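Local coordinates for protein TssK (PDB 5Y0E) that probably serves as a baseplate component of the bacterial type VI secretion system, assembling as a trimer, at residues E96-L102 with L151-S157. Numbering follows the deposited sequence.
Sequences ENVVLAL and LRLMLES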
loop_
_atom_site.group_PDB
_atom_site.type_symbol
_atom_site.label_atom_id
_atom_site.label_comp_id
_atom_site.label_asym_id
_atom_site.label_seq_id
_atom_site.Cartn_x
_atom_site.Cartn_y
_atom_site.Cartn_z
ATOM N N GLU A 96 14.262 -16.065 27.831
ATOM C CA GLU A 96 15.249 -16.385 26.815
ATOM C C GLU A 96 14.566 -16.610 25.471
ATOM O O GLU A 96 13.431 -17.081 25.400
ATOM C CB GLU A 96 16.056 -17.611 27.220
ATOM C CG GLU A 96 17.120 -17.999 26.220
ATOM C CD GLU A 96 18.501 -17.625 26.674
ATOM O OE1 GLU A 96 18.748 -17.652 27.894
ATOM O OE2 GLU A 96 19.338 -17.304 25.810
ATOM N N ASN A 97 15.261 -16.258 24.399
ATOM C CA ASN A 97 14.717 -16.401 23.058
ATOM C C ASN A 97 15.062 -17.759 22.472
ATOM O O ASN A 97 16.202 -18.209 22.561
ATOM C CB ASN A 97 15.237 -15.297 22.151
ATOM C CG ASN A 97 14.470 -14.030 22.313
ATOM O OD1 ASN A 97 13.298 -14.061 22.645
ATOM N ND2 ASN A 97 15.115 -12.908 22.070
ATOM N N VAL A 98 14.067 -18.397 21.867
ATOM C CA VAL A 98 14.215 -19.663 21.166
ATOM C C VAL A 98 14.148 -19.410 19.666
ATOM O O VAL A 98 13.271 -18.689 19.188
ATOM C CB VAL A 98 13.120 -20.649 21.597
ATOM C CG1 VAL A 98 13.389 -22.014 21.027
ATOM C CG2 VAL A 98 13.046 -20.710 23.087
ATOM N N VAL A 99 15.046 -20.039 18.922
ATOM C CA VAL A 99 15.166 -19.829 17.487
ATOM C C VAL A 99 15.053 -21.143 16.726
ATOM O O VAL A 99 15.205 -22.231 17.275
ATOM C CB VAL A 99 16.492 -19.155 17.122
ATOM C CG1 VAL A 99 16.622 -17.848 17.836
ATOM C CG2 VAL A 99 17.637 -20.080 17.462
ATOM N N LEU A 100 14.780 -21.019 15.433
ATOM C CA LEU A 100 14.936 -22.102 14.472
ATOM C C LEU A 100 16.211 -21.833 13.700
ATOM O O LEU A 100 16.375 -20.752 13.148
ATOM C CB LEU A 100 13.741 -22.171 13.529
ATOM C CG LEU A 100 13.746 -23.279 12.483
ATOM C CD1 LEU A 100 13.981 -24.601 13.154
ATOM C CD2 LEU A 100 12.447 -23.298 11.716
ATOM N N ALA A 101 17.144 -22.760 13.734
ATOM C CA ALA A 101 18.416 -22.520 13.114
ATOM C C ALA A 101 18.910 -23.561 12.147
ATOM O O ALA A 101 18.455 -24.659 12.123
ATOM C CB ALA A 101 19.450 -22.293 14.182
ATOM N N LEU A 102 19.880 -23.172 11.351
ATOM C CA LEU A 102 20.462 -24.034 10.363
ATOM C C LEU A 102 21.872 -23.615 10.204
ATOM O O LEU A 102 22.164 -22.457 10.236
ATOM C CB LEU A 102 19.752 -23.863 9.038
ATOM C CG LEU A 102 20.295 -24.739 7.931
ATOM C CD1 LEU A 102 19.806 -26.148 8.141
ATOM C CD2 LEU A 102 19.901 -24.215 6.568
ATOM N N LEU A 151 17.517 -28.745 10.541
ATOM C CA LEU A 151 16.974 -27.634 11.240
ATOM C C LEU A 151 17.014 -27.972 12.694
ATOM O O LEU A 151 16.928 -29.104 13.081
ATOM C CB LEU A 151 15.551 -27.397 10.804
ATOM C CG LEU A 151 15.371 -26.919 9.392
ATOM C CD1 LEU A 151 13.905 -26.744 9.131
ATOM C CD2 LEU A 151 16.092 -25.618 9.217
ATOM N N ARG A 152 17.133 -26.964 13.511
ATOM C CA ARG A 152 17.225 -27.214 14.900
ATOM C C ARG A 152 16.706 -26.105 15.776
ATOM O O ARG A 152 16.966 -24.955 15.530
ATOM C CB ARG A 152 18.688 -27.421 15.212
ATOM C CG ARG A 152 18.978 -27.533 16.678
ATOM C CD ARG A 152 20.424 -27.324 17.005
ATOM N NE ARG A 152 21.188 -28.450 16.554
ATOM C CZ ARG A 152 22.381 -28.744 17.018
ATOM N NH1 ARG A 152 22.904 -27.974 17.951
ATOM N NH2 ARG A 152 23.046 -29.782 16.548
ATOM N N LEU A 153 15.938 -26.447 16.800
ATOM C CA LEU A 153 15.459 -25.467 17.749
ATOM C C LEU A 153 16.510 -25.281 18.810
ATOM O O LEU A 153 17.037 -26.247 19.281
ATOM C CB LEU A 153 14.186 -25.951 18.382
ATOM C CG LEU A 153 13.112 -26.069 17.346
ATOM C CD1 LEU A 153 12.121 -27.116 17.745
ATOM C CD2 LEU A 153 12.447 -24.745 17.121
ATOM N N MET A 154 16.838 -24.051 19.145
ATOM C CA MET A 154 17.846 -23.758 20.142
ATOM C C MET A 154 17.684 -22.400 20.815
ATOM O O MET A 154 16.794 -21.664 20.495
ATOM C CB MET A 154 19.235 -23.882 19.545
ATOM C CG MET A 154 19.442 -23.227 18.215
ATOM S SD MET A 154 21.169 -23.038 17.823
ATOM C CE MET A 154 21.424 -24.557 16.991
ATOM N N LEU A 155 18.535 -22.087 21.775
ATOM C CA LEU A 155 18.471 -20.812 22.465
ATOM C C LEU A 155 19.238 -19.759 21.687
ATOM O O LEU A 155 20.283 -20.042 21.106
ATOM C CB LEU A 155 19.049 -20.925 23.873
ATOM C CG LEU A 155 18.479 -22.019 24.768
ATOM C CD1 LEU A 155 19.072 -21.915 26.142
ATOM C CD2 LEU A 155 16.975 -21.918 24.819
ATOM N N GLU A 156 18.724 -18.533 21.699
ATOM C CA GLU A 156 19.434 -17.459 21.027
ATOM C C GLU A 156 20.848 -17.321 21.560
ATOM O O GLU A 156 21.765 -16.984 20.808
ATOM C CB GLU A 156 18.668 -16.149 21.179
ATOM C CG GLU A 156 19.290 -14.961 20.467
ATOM C CD GLU A 156 18.549 -13.674 20.751
ATOM O OE1 GLU A 156 18.537 -13.229 21.912
ATOM O OE2 GLU A 156 17.963 -13.104 19.817
ATOM N N SER A 157 21.054 -17.606 22.842
ATOM C CA SER A 157 22.388 -17.494 23.415
ATOM C C SER A 157 23.348 -18.552 22.884
ATOM O O SER A 157 24.563 -18.355 22.958
ATOM C CB SER A 157 22.308 -17.591 24.926
ATOM O OG SER A 157 21.803 -18.843 25.305
#
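With chi1 of 46° the CG of Met154 stands between its own backbone N and carbonyl carbon, which sets it 3.7 Å from CG2 of Val99, a methyl held in the same kind of position. The two side chains meet across an antiparallel strand pair inside a mixed beta-sheet, where strand 96-103 lies between strands 142-155 and 163-174. Val99 and Met154 form one hydrogen-bonded pair, Ala101 and Arg152 the next. In the first, Val99 N reaches Met154 O at 2.9 Å, and Met154 N returns a bond to Val99 O. In the second, Ala101 N gives a 2.8 Å bond to Arg152 O. The thioether of Met154 continues over CB of Ala101, and Trp163 of the neighbouring strand joins this face. Val98, Leu100, Leu153 and Leu155 occupy the other face, against Leu87 and Phe75; there CD1 of Leu100 packs 4.0 Å from CB of Leu151. At the end where strand 142-155 turns into a 3-10 segment, Glu156 N still bonds Asn97 O at 2.7 Å. The side chains of these two residues run side by side, amide and carboxylate planes 86° apart, joined by a weak ND2 to OE1 bond, while Asn97 OD1 takes a weak bond from Arg170. Glu96 bends at chi2 and crosses Leu155 at about a right angle to reach the turn. There Ser157 OG donates to Glu96 OE2 over 2.9 Å from above the carboxylate plane, and Ser157 N adds a weak 3.4 Å bond to the same OE2.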